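Local coordinates for aminotransferase, class V family protein (Trichomonas vaginalis, PDB 5F8V), which probably catalyses the pyridoxal phosphate-dependent exchange of an amino group between O-phospho-L-serine and 2-oxoglutarate in serine biosynthesis, at residues N288-N293 / K366-F371; M305-P310 / G343-S348. All blocks are in the same frame, centred on the assembly; numbering follows the deposited sequence.

Contact 1: N288-N293 / K366-F371; sequences NPNFVN and KEWPGF
N290 reaches across to F371 by two routes, and N290 and F291, next to each other in the turn, make the polar and aromatic halves of the contact. The amide oxygen of N290 accepts from the backbone N of F371, the last modelled residue, F371 N to N290 OD1 at 3.2 Å, with the donor well above the carbonyl plane rather than within it. G370 packs its CA against the same oxygen. Meanwhile the edge of the F371 phenyl comes up to the N290 backbone, CE2 lying 3.1 Å from N290 O, and N290 CB touches CD2.

The turn itself is stiffened from within. N288 OD1 receives N290 N at 2.9 Å in an Asx turn, and the type I turn from N288 to F291 is closed by F291 N to N288 O. A water ties the two segments together: it accepts from N288 ND2 at 2.9 Å, more weakly from N290 ND2, and donates to W368 O.

F291 supplies the apolar half. The edge of F371 points at the F291 face in an offset edge-to-face pair, planes at 87°, while CZ of F291 meets W368 CD1 obliquely at 3.7 Å. With CG anti to its backbone N (chi1 170°), the indole turns back so that W368 NE1 sits over the centre of the F371 ring.

W368 is the residue at which the chain leaves the helix 355-367. F324, on helix 318-329, touches all three aromatic rings, and F291 also meets F307 of strand 304-307, so the loop after helix 267-286 is fastened to the segment after helix 355-367 at the protein surface.

Contact 2: M305-P310 / G343-S348; sequences MPFFRP and GGFRAS
G343 touches across the contact ahead of strand 345-348: its carbonyl oxygen lies 3.4 Å from F308 CE1, approaching the ring obliquely. G344 follows with its CA against F308 CD1, and its positive phi (64°) is a backbone shape that favours glycine; its N is held by D321 of helix 318-329.

F345, the central residue, exchanges two short backbone bonds with F307, each 2.8 Å: F345 N to F307 O, and F307 N to F345 O. Its CB stands over the face of the F307 phenyl, 3.7 Å from the ring centroid, as a CH-pi contact. F307 can present that face because its CG sits between its own N and carbonyl carbon (chi1 58°). The F345 ring runs on past F307 O to R309, whose CG reaches F345 CZ at 4.1 Å while the guanidinium goes to D321, D311 and the carbonyl of N315.

These pairs make a two-stranded antiparallel sheet, with M305, F307, F345 and A347 on the face packed by helices 267-286, 318-329 and 355-367. That packing of helices against a small sheet belongs to the C-terminal domain of the fold type I aminotransferases.

R346 lies opposite P306 on the other face, a non-hydrogen-bonded pair. Here the CA atoms approach carbonyl oxygens of the partner strand, R346 CA to M305 O and P306 CA to F345 O at 3.3 Å, while the R346 backbone hydrogen-bonds to L336. R346 CG rests beside P306 N before the chain bends away at chi3.

A347 forms the next hydrogen-bonded pair, with M305, giving its N to M305 O at 3.1 Å and taking M305 N on its own O. M305 bends round so that its CE touches A347 O at 3.5 Å.

How the contacts relate
From the N terminus the chain passes through the large seven-stranded sheet before helix 267-286 delivers it to the loop 288-293, the first half of contact 1. Strand 304-307 comes next, and contact 2 closes the smaller loop, 32 residues that carry helix 318-329, when strand 345-348 returns. Helix 355-367 then leads to 366-371, where contact 1 closes a loop of 72 residues around the whole of contact 2. The two also touch directly: N293 ND2 probably donates to P306 O, V292 O probably accepts F308 N, and N290 O packs against P310. Together they bind the segment after helix 355-367 to the two-stranded sheet and its helices.

Contact 1: N288-N293 / K366-F371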
ATOM      1  N   ASN A 288      13.298  30.227 -26.059  1.00 23.54           N
ATOM      2  CA  ASN A 288      12.766  31.365 -25.331  1.00 23.57           C
ATOM      3  C   ASN A 288      13.811  31.890 -24.345  1.00 23.15           C
ATOM      4  O   ASN A 288      14.244  31.144 -23.485  1.00 23.46           O
ATOM      5  CB  ASN A 288      11.500  30.924 -24.583  1.00 23.19           C
ATOM      6  CG  ASN A 288      10.728  32.083 -23.982  1.00 23.11           C
ATOM      7  OD1 ASN A 288      11.299  33.104 -23.610  1.00 23.79           O
ATOM      8  ND2 ASN A 288       9.418  31.917 -23.861  1.00 22.74           N
ATOM      9  N   PRO A 289      14.189  33.191 -24.437  1.00 23.81           N
ATOM     10  CA  PRO A 289      15.189  33.745 -23.496  1.00 23.44           C
ATOM     11  C   PRO A 289      14.772  33.783 -22.013  1.00 22.56           C
ATOM     12  O   PRO A 289      15.640  33.895 -21.150  1.00 21.90           O
ATOM     13  CB  PRO A 289      15.407  35.177 -24.018  1.00 24.15           C
ATOM     14  CG  PRO A 289      14.136  35.519 -24.714  1.00 23.98           C
ATOM     15  CD  PRO A 289      13.701  34.229 -25.369  1.00 24.31           C
ATOM     16  N   ASN A 290      13.477  33.679 -21.717  1.00 21.40           N
ATOM     17  CA  ASN A 290      13.011  33.671 -20.322  1.00 21.57           C
ATOM     18  C   ASN A 290      13.180  32.350 -19.567  1.00 20.59           C
ATOM     19  O   ASN A 290      13.021  32.324 -18.339  1.00 20.47           O
ATOM     20  CB  ASN A 290      11.549  34.098 -20.267  1.00 22.91           C
ATOM     21  CG  ASN A 290      11.349  35.510 -20.775  1.00 24.14           C
ATOM     22  OD1 ASN A 290      11.873  36.461 -20.187  1.00 26.68           O
ATOM     23  ND2 ASN A 290      10.608  35.660 -21.874  1.00 23.84           N
ATOM     24  N   PHE A 291      13.486  31.267 -20.286  1.00 19.71           N
ATOM     25  CA  PHE A 291      13.593  29.933 -19.686  1.00 19.34           C
ATOM     26  C   PHE A 291      14.884  29.217 -20.115  1.00 18.71           C
ATOM     27  O   PHE A 291      15.350  29.373 -21.248  1.00 19.61           O
ATOM     28  CB  PHE A 291      12.367  29.079 -20.053  1.00 18.96           C
ATOM     29  CG  PHE A 291      11.043  29.734 -19.741  1.00 18.23           C
ATOM     30  CD1 PHE A 291      10.574  29.807 -18.433  1.00 17.85           C
ATOM     31  CD2 PHE A 291      10.261  30.272 -20.756  1.00 17.99           C
ATOM     32  CE1 PHE A 291       9.355  30.406 -18.141  1.00 17.58           C
ATOM     33  CE2 PHE A 291       9.032  30.868 -20.469  1.00 17.79           C
ATOM     34  CZ  PHE A 291       8.583  30.935 -19.165  1.00 17.53           C
ATOM     35  N   VAL A 292      15.443  28.434 -19.196  1.00 18.77           N
ATOM     36  CA  VAL A 292      16.647  27.630 -19.453  1.00 18.62           C
ATOM     37  C   VAL A 292      16.538  26.240 -18.828  1.00 18.37           C
ATOM     38  O   VAL A 292      15.954  26.078 -17.755  1.00 18.81           O
ATOM     39  CB  VAL A 292      17.925  28.309 -18.891  1.00 18.35           C
ATOM     40  CG1 VAL A 292      18.141  29.671 -19.537  1.00 18.34           C
ATOM     41  CG2 VAL A 292      17.882  28.433 -17.365  1.00 18.17           C
ATOM     42  N   ASN A 293      17.105  25.249 -19.513  1.00 18.24           N
ATOM     43  CA  ASN A 293      17.307  23.906 -18.973  1.00 18.53           C
ATOM     44  C   ASN A 293      18.730  23.514 -19.332  1.00 19.41           C
ATOM     45  O   ASN A 293      19.121  23.626 -20.493  1.00 19.44           O
ATOM     46  CB  ASN A 293      16.294  22.911 -19.563  1.00 17.53           C
ATOM     47  CG  ASN A 293      16.668  21.444 -19.306  1.00 17.14           C
ATOM     48  OD1 ASN A 293      17.666  20.943 -19.830  1.00 16.44           O
ATOM     49  ND2 ASN A 293      15.848  20.744 -18.528  1.00 16.93           N
ATOM     50  N   LYS A 366       5.124  30.886 -24.406  1.00 19.31           N
ATOM     51  CA  LYS A 366       5.305  31.842 -25.502  1.00 21.86           C
ATOM     52  C   LYS A 366       4.689  33.208 -25.171  1.00 22.13           C
ATOM     53  O   LYS A 366       5.232  34.234 -25.556  1.00 21.37           O
ATOM     54  CB  LYS A 366       4.685  31.292 -26.795  1.00 23.58           C
ATOM     55  CG  LYS A 366       4.962  32.085 -28.066  1.00 25.37           C
ATOM     56  CD  LYS A 366       6.378  31.862 -28.575  1.00 27.11           C
ATOM     57  CE  LYS A 366       6.674  32.751 -29.779  1.00 28.16           C
ATOM     58  NZ  LYS A 366       8.097  32.645 -30.208  1.00 28.68           N
ATOM     59  N   GLU A 367       3.567  33.211 -24.456  1.00 23.25           N
ATOM     60  CA  GLU A 367       2.849  34.457 -24.128  1.00 24.35           C
ATOM     61  C   GLU A 367       3.324  35.155 -22.851  1.00 24.13           C
ATOM     62  O   GLU A 367       2.984  36.315 -22.628  1.00 23.71           O
ATOM     63  CB  GLU A 367       1.346  34.178 -24.050  1.00 25.53           C
ATOM     64  CG  GLU A 367       0.727  33.939 -25.424  1.00 26.96           C
ATOM     65  CD  GLU A 367      -0.539  33.097 -25.407  1.00 28.92           C
ATOM     66  OE1 GLU A 367      -1.012  32.690 -24.321  1.00 31.11           O
ATOM     67  OE2 GLU A 367      -1.071  32.839 -26.510  1.00 31.13           O
ATOM     68  N   TRP A 368       4.088  34.452 -22.015  1.00 23.60           N
ATOM     69  CA  TRP A 368       4.663  35.026 -20.807  1.00 24.11           C
ATOM     70  C   TRP A 368       5.423  36.330 -21.159  1.00 25.16           C
ATOM     71  O   TRP A 368       6.332  36.297 -21.983  1.00 23.60           O
ATOM     72  CB  TRP A 368       5.580  33.992 -20.140  1.00 24.04           C
ATOM     73  CG  TRP A 368       6.423  34.509 -19.022  1.00 23.28           C
ATOM     74  CD1 TRP A 368       7.775  34.557 -18.987  1.00 23.25           C
ATOM     75  CD2 TRP A 368       5.966  35.041 -17.774  1.00 23.29           C
ATOM     76  NE1 TRP A 368       8.202  35.090 -17.796  1.00 23.45           N
ATOM     77  CE2 TRP A 368       7.106  35.392 -17.030  1.00 23.52           C
ATOM     78  CE3 TRP A 368       4.704  35.243 -17.210  1.00 23.61           C
ATOM     79  CZ2 TRP A 368       7.025  35.950 -15.751  1.00 23.60           C
ATOM     80  CZ3 TRP A 368       4.621  35.804 -15.942  1.00 23.84           C
ATOM     81  CH2 TRP A 368       5.776  36.146 -15.225  1.00 23.64           C
ATOM     82  N   PRO A 369       5.015  37.485 -20.578  1.00 26.93           N
ATOM     83  CA  PRO A 369       5.680  38.752 -20.947  1.00 28.26           C
ATOM     84  C   PRO A 369       7.176  38.824 -20.591  1.00 28.99           C
ATOM     85  O   PRO A 369       7.909  39.579 -21.226  1.00 30.75           O
ATOM     86  CB  PRO A 369       4.874  39.818 -20.185  1.00 28.86           C
ATOM     87  CG  PRO A 369       4.203  39.080 -19.074  1.00 28.98           C
ATOM     88  CD  PRO A 369       3.902  37.717 -19.637  1.00 28.28           C
ATOM     89  N   GLY A 370       7.611  38.045 -19.599  1.00 27.94           N
ATOM     90  CA  GLY A 370       9.028  37.868 -19.312  1.00 27.33           C
ATOM     91  C   GLY A 370       9.372  38.115 -17.862  1.00 26.84           C
ATOM     92  O   GLY A 370       8.555  38.639 -17.100  1.00 25.84           O
ATOM     93  N   PHE A 371      10.583  37.691 -17.491  1.00 26.96           N
ATOM     94  CA  PHE A 371      11.176  37.997 -16.194  1.00 27.18           C
ATOM     95  C   PHE A 371      12.029  39.246 -16.391  1.00 28.51           C
ATOM     96  O   PHE A 371      12.148  40.068 -15.485  1.00 31.88           O
ATOM     97  CB  PHE A 371      12.039  36.828 -15.689  1.00 26.50           C
ATOM     98  CG  PHE A 371      11.287  35.521 -15.580  1.00 26.13           C
ATOM     99  CD1 PHE A 371      10.408  35.298 -14.525  1.00 25.50           C
ATOM    100  CD2 PHE A 371      11.448  34.519 -16.536  1.00 25.24           C
ATOM    101  CE1 PHE A 371       9.702  34.107 -14.421  1.00 25.62           C
ATOM    102  CE2 PHE A 371      10.743  33.324 -16.435  1.00 24.88           C
ATOM    103  CZ  PHE A 371       9.870  33.118 -15.380  1.00 24.97           C
TER
HETATM  104  O   HOH W   1       7.986  34.378 -23.122  1.00 18.98           O

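Contact 2: M305-P310 / G343-S348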
ATOM      1  N   MET A 305      10.579  17.575 -17.173  1.00 18.22           N
ATOM      2  CA  MET A 305      11.293  18.631 -17.860  1.00 18.79           C
ATOM      3  C   MET A 305      11.403  19.826 -16.933  1.00 18.37           C
ATOM      4  O   MET A 305      10.556  20.714 -16.990  1.00 17.15           O
ATOM      5  CB  MET A 305      10.534  19.008 -19.138  1.00 20.03           C
ATOM      6  CG  MET A 305      10.673  17.958 -20.226  1.00 21.18           C
ATOM      7  SD  MET A 305       9.161  17.496 -21.051  1.00 23.53           S
ATOM      8  CE  MET A 305       8.528  16.217 -19.976  1.00 23.49           C
ATOM      9  N   PRO A 306      12.436  19.842 -16.057  1.00 18.18           N
ATOM     10  CA  PRO A 306      12.654  21.056 -15.278  1.00 18.12           C
ATOM     11  C   PRO A 306      13.100  22.204 -16.172  1.00 17.95           C
ATOM     12  O   PRO A 306      13.662  21.988 -17.252  1.00 17.24           O
ATOM     13  CB  PRO A 306      13.746  20.674 -14.267  1.00 18.48           C
ATOM     14  CG  PRO A 306      14.341  19.405 -14.760  1.00 18.32           C
ATOM     15  CD  PRO A 306      13.370  18.760 -15.701  1.00 18.11           C
ATOM     16  N   PHE A 307      12.785  23.415 -15.740  1.00 18.37           N
ATOM     17  CA  PHE A 307      13.292  24.625 -16.379  1.00 18.30           C
ATOM     18  C   PHE A 307      13.184  25.787 -15.407  1.00 18.30           C
ATOM     19  O   PHE A 307      12.410  25.749 -14.456  1.00 18.22           O
ATOM     20  CB  PHE A 307      12.595  24.915 -17.719  1.00 18.30           C
ATOM     21  CG  PHE A 307      11.098  25.083 -17.635  1.00 18.74           C
ATOM     22  CD1 PHE A 307      10.254  23.977 -17.599  1.00 18.38           C
ATOM     23  CD2 PHE A 307      10.524  26.352 -17.662  1.00 18.68           C
ATOM     24  CE1 PHE A 307       8.878  24.130 -17.560  1.00 18.65           C
ATOM     25  CE2 PHE A 307       9.145  26.516 -17.614  1.00 18.33           C
ATOM     26  CZ  PHE A 307       8.318  25.407 -17.572  1.00 18.72           C
ATOM     27  N   PHE A 308      14.001  26.801 -15.640  1.00 19.26           N
ATOM     28  CA  PHE A 308      14.198  27.871 -14.678  1.00 19.75           C
ATOM     29  C   PHE A 308      14.187  29.231 -15.336  1.00 20.06           C
ATOM     30  O   PHE A 308      14.346  29.358 -16.547  1.00 19.38           O
ATOM     31  CB  PHE A 308      15.533  27.672 -13.964  1.00 19.84           C
ATOM     32  CG  PHE A 308      15.601  26.417 -13.157  1.00 19.99           C
ATOM     33  CD1 PHE A 308      15.311  26.433 -11.801  1.00 20.85           C
ATOM     34  CD2 PHE A 308      15.966  25.217 -13.752  1.00 19.76           C
ATOM     35  CE1 PHE A 308      15.369  25.267 -11.052  1.00 21.17           C
ATOM     36  CE2 PHE A 308      16.018  24.048 -13.012  1.00 20.63           C
ATOM     37  CZ  PHE A 308      15.719  24.072 -11.659  1.00 20.91           C
ATOM     38  N   ARG A 309      14.029  30.252 -14.499  1.00 21.60           N
ATOM     39  CA  ARG A 309      14.355  31.624 -14.885  1.00 23.10           C
ATOM     40  C   ARG A 309      15.815  31.600 -15.346  1.00 23.43           C
ATOM     41  O   ARG A 309      16.569  30.726 -14.910  1.00 23.14           O
ATOM     42  CB  ARG A 309      14.218  32.575 -13.691  1.00 23.46           C
ATOM     43  CG  ARG A 309      12.799  32.792 -13.203  1.00 24.05           C
ATOM     44  CD  ARG A 309      12.729  33.588 -11.905  1.00 24.50           C
ATOM     45  NE  ARG A 309      13.535  32.974 -10.843  1.00 25.09           N
ATOM     46  CZ  ARG A 309      14.767  33.349 -10.479  1.00 25.22           C
ATOM     47  NH1 ARG A 309      15.392  34.377 -11.063  1.00 25.56           N
ATOM     48  NH2 ARG A 309      15.394  32.677  -9.518  1.00 24.99           N
ATOM     49  N   PRO A 310      16.230  32.556 -16.203  1.00 24.79           N
ATOM     50  CA  PRO A 310      17.580  32.518 -16.801  1.00 25.74           C
ATOM     51  C   PRO A 310      18.757  32.262 -15.835  1.00 27.22           C
ATOM     52  O   PRO A 310      19.723  31.583 -16.213  1.00 28.01           O
ATOM     53  CB  PRO A 310      17.703  33.900 -17.451  1.00 25.03           C
ATOM     54  CG  PRO A 310      16.305  34.275 -17.773  1.00 24.73           C
ATOM     55  CD  PRO A 310      15.506  33.777 -16.606  1.00 24.74           C
ATOM     56  N   GLY A 343      13.469  24.755  -6.596  1.00 24.29           N
ATOM     57  CA  GLY A 343      12.622  25.860  -7.044  1.00 24.10           C
ATOM     58  C   GLY A 343      12.387  25.812  -8.550  1.00 23.57           C
ATOM     59  O   GLY A 343      12.560  24.772  -9.192  1.00 23.85           O
ATOM     60  N   GLY A 344      12.014  26.954  -9.112  1.00 22.20           N
ATOM     61  CA  GLY A 344      11.758  27.072 -10.546  1.00 20.90           C
ATOM     62  C   GLY A 344      10.580  26.232 -10.989  1.00 19.54           C
ATOM     63  O   GLY A 344       9.616  26.057 -10.233  1.00 18.97           O
ATOM     64  N   PHE A 345      10.673  25.683 -12.205  1.00 18.41           N
ATOM     65  CA  PHE A 345       9.519  25.058 -12.867  1.00 17.82           C
ATOM     66  C   PHE A 345       9.811  23.649 -13.369  1.00 17.47           C
ATOM     67  O   PHE A 345      10.954  23.326 -13.679  1.00 17.54           O
ATOM     68  CB  PHE A 345       9.066  25.936 -14.031  1.00 17.66           C
ATOM     69  CG  PHE A 345       9.263  27.401 -13.777  1.00 17.04           C
ATOM     70  CD1 PHE A 345       8.535  28.037 -12.784  1.00 16.69           C
ATOM     71  CD2 PHE A 345      10.200  28.136 -14.501  1.00 16.72           C
ATOM     72  CE1 PHE A 345       8.724  29.387 -12.527  1.00 17.02           C
ATOM     73  CE2 PHE A 345      10.393  29.485 -14.245  1.00 16.76           C
ATOM     74  CZ  PHE A 345       9.653  30.110 -13.258  1.00 16.62           C
ATOM     75  N   ARG A 346       8.767  22.828 -13.466  1.00 16.80           N
ATOM     76  CA  ARG A 346       8.898  21.473 -14.006  1.00 16.33           C
ATOM     77  C   ARG A 346       7.604  21.001 -14.654  1.00 15.78           C
ATOM     78  O   ARG A 346       6.556  20.962 -14.001  1.00 15.20           O
ATOM     79  CB  ARG A 346       9.322  20.504 -12.892  1.00 16.66           C
ATOM     80  CG  ARG A 346       9.609  19.069 -13.343  1.00 16.99           C
ATOM     81  CD  ARG A 346       9.972  18.138 -12.183  1.00 17.00           C
ATOM     82  NE  ARG A 346       9.043  18.250 -11.060  1.00 17.36           N
ATOM     83  CZ  ARG A 346       9.080  17.517  -9.947  1.00 17.94           C
ATOM     84  NH1 ARG A 346       9.977  16.544  -9.779  1.00 18.47           N
ATOM     85  NH2 ARG A 346       8.181  17.742  -8.996  1.00 18.11           N
ATOM     86  N   ALA A 347       7.676  20.655 -15.939  1.00 15.17           N
ATOM     87  CA  ALA A 347       6.575  19.965 -16.604  1.00 15.01           C
ATOM     88  C   ALA A 347       6.835  18.474 -16.477  1.00 14.74           C
ATOM     89  O   ALA A 347       7.848  17.975 -16.980  1.00 14.30           O
ATOM     90  CB  ALA A 347       6.498  20.355 -18.068  1.00 15.02           C
ATOM     91  N   SER A 348       5.942  17.780 -15.778  1.00 14.88           N
ATOM     92  CA  SER A 348       5.939  16.321 -15.726  1.00 14.72           C
ATOM     93  C   SER A 348       4.839  15.849 -16.668  1.00 15.24           C
ATOM     94  O   SER A 348       3.691  16.259 -16.515  1.00 14.98           O
ATOM     95  CB  SER A 348       5.699  15.834 -14.297  1.00 14.44           C
ATOM     96  OG  SER A 348       6.719  16.281 -13.426  1.00 13.80           O
TER